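Local atomic coordinates of apical membrane antigen AMA1 (Toxoplasma gondii ME49, PDB entry 4YIV), a protein that takes part in host-cell invasion as a component of the moving junction, the ring formed between the parasite's apical tip and the host plasma membrane. Residues K64-Q69 against F198-S203. Sequence-based numbering, arbitrary orientation.
Sequences KHIELQ and FKPRKS
The imidazole of His-65 lies over the backbone carbonyl of Arg-201, whose O sits beneath one ring face at 3.2 Å from CE1. Its CG stands between backbone N and carbonyl carbon (chi1 52°), which folds the ring back over the neighbouring strand, and ND1 is hydrogen-bonded to Gly-63 O. Arg-201 O itself accepts the backbone N-H of His-65. Arg-201 N returns a bond to His-65 O at 2.8 Å, approaching almost in line with that carbonyl. A second reciprocal pair joins Glu-67 and Lys-199, so strands 65-68 and 198-201 form a two-stranded antiparallel ribbon with four backbone hydrogen bonds. The ribbon ties together parts of the AMA1 family region (PAN clan) 129 residues apart.

Glu-67 and Lys-199 extend side by side on the same face as His-65. The Glu-67 carbon chain is extended, with CG anti to the backbone N (chi1 175°), and OE2 reaches Lys-199 CE at 3.5 Å, but NZ stays 4.3 Å from OE2, beyond a salt bridge. Arg-201 NE, 4.0 Å from Glu-67 OE1, is likewise only electrostatically near, with the carboxylate at the guanidinium edge and the two planes 71° apart. The guanidinium instead makes its salt bridge through NH2 to Glu-272.

The other face is apolar. Ile-66 sends CG2 obliquely to Phe-198 CD1 at 3.8 Å, while the Ile-66 and Pro-200 side chains lie side by side, CD1 of Ile-66 4.1 Å from CB of Pro-200. Leu-68 CD2 meets Phe-198 CB at 3.8 Å and extends this hydrophobic row.

Helix 263-272 packs against one end of the ribbon: Phe-271 touches Lys-64, Pro-200 and Lys-202. Lys-64 NZ hydrogen-bonds to Gln-176 OE1 and forms a cation-pi contact with Tyr-212 of strand 210-213, linking the ribbon to the adjacent five-stranded antiparallel sheet.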
ATOM      1  N   LYS A  64      -1.070   2.377   5.720  1.00 17.62           N
ATOM      2  CA  LYS A  64      -1.366   3.739   5.238  1.00 15.25           C
ATOM      3  C   LYS A  64      -2.559   4.312   5.955  1.00 19.95           C
ATOM      4  O   LYS A  64      -3.598   3.691   6.060  1.00 20.04           O
ATOM      5  CB  LYS A  64      -1.614   3.785   3.714  1.00 18.22           C
ATOM      6  CG  LYS A  64      -2.241   5.103   3.223  1.00 15.49           C
ATOM      7  CD  LYS A  64      -2.413   5.094   1.707  1.00 18.43           C
ATOM      8  CE  LYS A  64      -3.184   6.340   1.197  1.00 18.24           C
ATOM      9  NZ  LYS A  64      -3.109   6.451  -0.289  1.00 20.68           N
ATOM     10  N   HIS A  65      -2.400   5.547   6.429  1.00 19.03           N
ATOM     11  CA  HIS A  65      -3.488   6.293   7.022  1.00 19.87           C
ATOM     12  C   HIS A  65      -3.314   7.755   6.617  1.00 19.87           C
ATOM     13  O   HIS A  65      -2.245   8.154   6.156  1.00 19.91           O
ATOM     14  CB  HIS A  65      -3.521   6.149   8.562  1.00 22.08           C
ATOM     15  CG  HIS A  65      -2.226   6.445   9.248  1.00 19.21           C
ATOM     16  ND1 HIS A  65      -1.127   5.613   9.179  1.00 22.99           N
ATOM     17  CD2 HIS A  65      -1.876   7.454  10.088  1.00 26.27           C
ATOM     18  CE1 HIS A  65      -0.140   6.123   9.902  1.00 26.02           C
ATOM     19  NE2 HIS A  65      -0.565   7.246  10.455  1.00 23.79           N
ATOM     20  N   ILE A  66      -4.368   8.532   6.778  1.00 19.79           N
ATOM     21  CA  ILE A  66      -4.342   9.947   6.420  1.00 19.57           C
ATOM     22  C   ILE A  66      -4.242  10.760   7.720  1.00 23.08           C
ATOM     23  O   ILE A  66      -5.116  10.689   8.557  1.00 23.83           O
ATOM     24  CB  ILE A  66      -5.587  10.354   5.637  1.00 18.24           C
ATOM     25  CG1 ILE A  66      -5.827   9.391   4.435  1.00 17.94           C
ATOM     26  CG2 ILE A  66      -5.423  11.796   5.126  1.00 19.75           C
ATOM     27  CD1 ILE A  66      -4.615   9.354   3.454  1.00 19.37           C
ATOM     28  N   GLU A  67      -3.162  11.510   7.866  1.00 20.27           N
ATOM     29  CA  GLU A  67      -2.939  12.319   9.041  1.00 24.45           C
ATOM     30  C   GLU A  67      -3.557  13.696   8.847  1.00 25.04           C
ATOM     31  O   GLU A  67      -3.253  14.353   7.848  1.00 22.70           O
ATOM     32  CB  GLU A  67      -1.427  12.438   9.271  1.00 25.21           C
ATOM     33  CG  GLU A  67      -0.982  13.364  10.412  1.00 30.59           C
ATOM     34  CD  GLU A  67       0.550  13.488  10.451  1.00 37.68           C
ATOM     35  OE1 GLU A  67       1.204  12.826  11.282  1.00 42.71           O
ATOM     36  OE2 GLU A  67       1.098  14.228   9.624  1.00 37.40           O
ATOM     37  N   LEU A  68      -4.363  14.160   9.808  1.00 22.08           N
ATOM     38  CA  LEU A  68      -5.078  15.429   9.646  1.00 24.65           C
ATOM     39  C   LEU A  68      -4.374  16.560  10.389  1.00 27.27           C
ATOM     40  O   LEU A  68      -3.568  16.313  11.277  1.00 26.50           O
ATOM     41  CB  LEU A  68      -6.516  15.309  10.149  1.00 23.49           C
ATOM     42  CG  LEU A  68      -7.326  14.097   9.699  1.00 22.54           C
ATOM     43  CD1 LEU A  68      -8.775  14.315  10.072  1.00 23.24           C
ATOM     44  CD2 LEU A  68      -7.190  13.852   8.218  1.00 22.20           C
ATOM     45  N   GLN A  69      -4.690  17.800  10.034  1.00 26.55           N
ATOM     46  CA  GLN A  69      -4.085  18.965  10.713  1.00 26.50           C
ATOM     47  C   GLN A  69      -5.172  19.925  11.233  1.00 25.79           C
ATOM     48  O   GLN A  69      -5.161  21.129  10.944  1.00 24.19           O
ATOM     49  CB  GLN A  69      -3.124  19.688   9.760  1.00 26.47           C
ATOM     50  CG  GLN A  69      -1.839  18.889   9.357  1.00 27.09           C
ATOM     51  CD  GLN A  69      -0.889  18.623  10.518  1.00 38.86           C
ATOM     52  OE1 GLN A  69      -0.817  19.388  11.489  1.00 44.15           O
ATOM     53  NE2 GLN A  69      -0.149  17.527  10.419  1.00 41.77           N
ATOM     54  N   PHE A 198      -4.047  17.774   5.127  1.00 20.57           N
ATOM     55  CA  PHE A 198      -3.887  16.365   5.482  1.00 19.81           C
ATOM     56  C   PHE A 198      -2.960  15.733   4.474  1.00 21.58           C
ATOM     57  O   PHE A 198      -2.790  16.246   3.385  1.00 20.62           O
ATOM     58  CB  PHE A 198      -5.238  15.640   5.524  1.00 21.73           C
ATOM     59  CG  PHE A 198      -6.094  15.852   4.298  1.00 20.56           C
ATOM     60  CD1 PHE A 198      -6.006  15.000   3.210  1.00 19.83           C
ATOM     61  CD2 PHE A 198      -7.039  16.886   4.261  1.00 20.86           C
ATOM     62  CE1 PHE A 198      -6.795  15.203   2.079  1.00 21.17           C
ATOM     63  CE2 PHE A 198      -7.853  17.078   3.144  1.00 23.73           C
ATOM     64  CZ  PHE A 198      -7.728  16.236   2.047  1.00 23.26           C
ATOM     65  N   LYS A 199      -2.351  14.617   4.848  1.00 20.44           N
ATOM     66  CA  LYS A 199      -1.452  13.911   3.948  1.00 19.72           C
ATOM     67  C   LYS A 199      -1.363  12.441   4.384  1.00 20.20           C
ATOM     68  O   LYS A 199      -1.622  12.116   5.565  1.00 16.60           O
ATOM     69  CB  LYS A 199      -0.054  14.533   3.958  1.00 22.85           C
ATOM     70  CG  LYS A 199       0.678  14.361   5.272  1.00 27.52           C
ATOM     71  CD  LYS A 199       2.062  15.017   5.246  1.00 34.54           C
ATOM     72  CE  LYS A 199       2.694  14.980   6.647  1.00 43.84           C
ATOM     73  NZ  LYS A 199       3.894  15.876   6.735  1.00 48.64           N
ATOM     74  N   PRO A 200      -0.975  11.569   3.448  1.00 19.45           N
ATOM     75  CA  PRO A 200      -0.803  10.148   3.774  1.00 16.66           C
ATOM     76  C   PRO A 200       0.417   9.935   4.631  1.00 22.87           C
ATOM     77  O   PRO A 200       1.401  10.658   4.473  1.00 19.99           O
ATOM     78  CB  PRO A 200      -0.625   9.481   2.404  1.00 17.05           C
ATOM     79  CG  PRO A 200      -1.085  10.538   1.373  1.00 19.11           C
ATOM     80  CD  PRO A 200      -0.717  11.834   2.018  1.00 19.85           C
ATOM     81  N   ARG A 201       0.353   8.923   5.475  1.00 19.62           N
ATOM     82  CA  ARG A 201       1.465   8.597   6.318  1.00 22.20           C
ATOM     83  C   ARG A 201       1.510   7.125   6.691  1.00 22.13           C
ATOM     84  O   ARG A 201       0.495   6.449   6.757  1.00 19.20           O
ATOM     85  CB  ARG A 201       1.335   9.407   7.610  1.00 25.12           C
ATOM     86  CG  ARG A 201       2.637   9.720   8.322  1.00 42.36           C
ATOM     87  CD  ARG A 201       3.204  11.051   7.857  1.00 43.99           C
ATOM     88  NE  ARG A 201       4.162  11.594   8.811  1.00 50.34           N
ATOM     89  CZ  ARG A 201       5.481  11.499   8.689  1.00 55.14           C
ATOM     90  NH1 ARG A 201       6.264  12.025   9.617  1.00 63.64           N
ATOM     91  NH2 ARG A 201       6.020  10.888   7.647  1.00 33.59           N
ATOM     92  N   LYS A 202       2.721   6.664   6.942  1.00 19.82           N
ATOM     93  CA  LYS A 202       3.017   5.374   7.515  1.00 23.31           C
ATOM     94  C   LYS A 202       3.897   5.726   8.730  1.00 25.30           C
ATOM     95  O   LYS A 202       4.702   6.610   8.641  1.00 24.25           O
ATOM     96  CB  LYS A 202       3.710   4.400   6.582  1.00 20.83           C
ATOM     97  CG  LYS A 202       2.801   3.762   5.561  1.00 22.41           C
ATOM     98  CD  LYS A 202       3.491   2.611   4.850  1.00 19.69           C
ATOM     99  CE  LYS A 202       2.642   2.012   3.740  1.00 17.81           C
ATOM    100  NZ  LYS A 202       3.105   0.728   3.221  1.00 19.99           N
ATOM    101  N   SER A 203       3.699   5.050   9.846  1.00 24.72           N
ATOM    102  CA  SER A 203       4.453   5.288  11.050  1.00 27.48           C
ATOM    103  C   SER A 203       5.300   4.103  11.447  1.00 28.45           C
ATOM    104  O   SER A 203       4.914   3.011  11.250  1.00 25.82           O
ATOM    105  CB  SER A 203       3.500   5.618  12.193  1.00 27.69           C
ATOM    106  OG  SER A 203       4.066   5.444  13.448  1.00 28.68           O
TER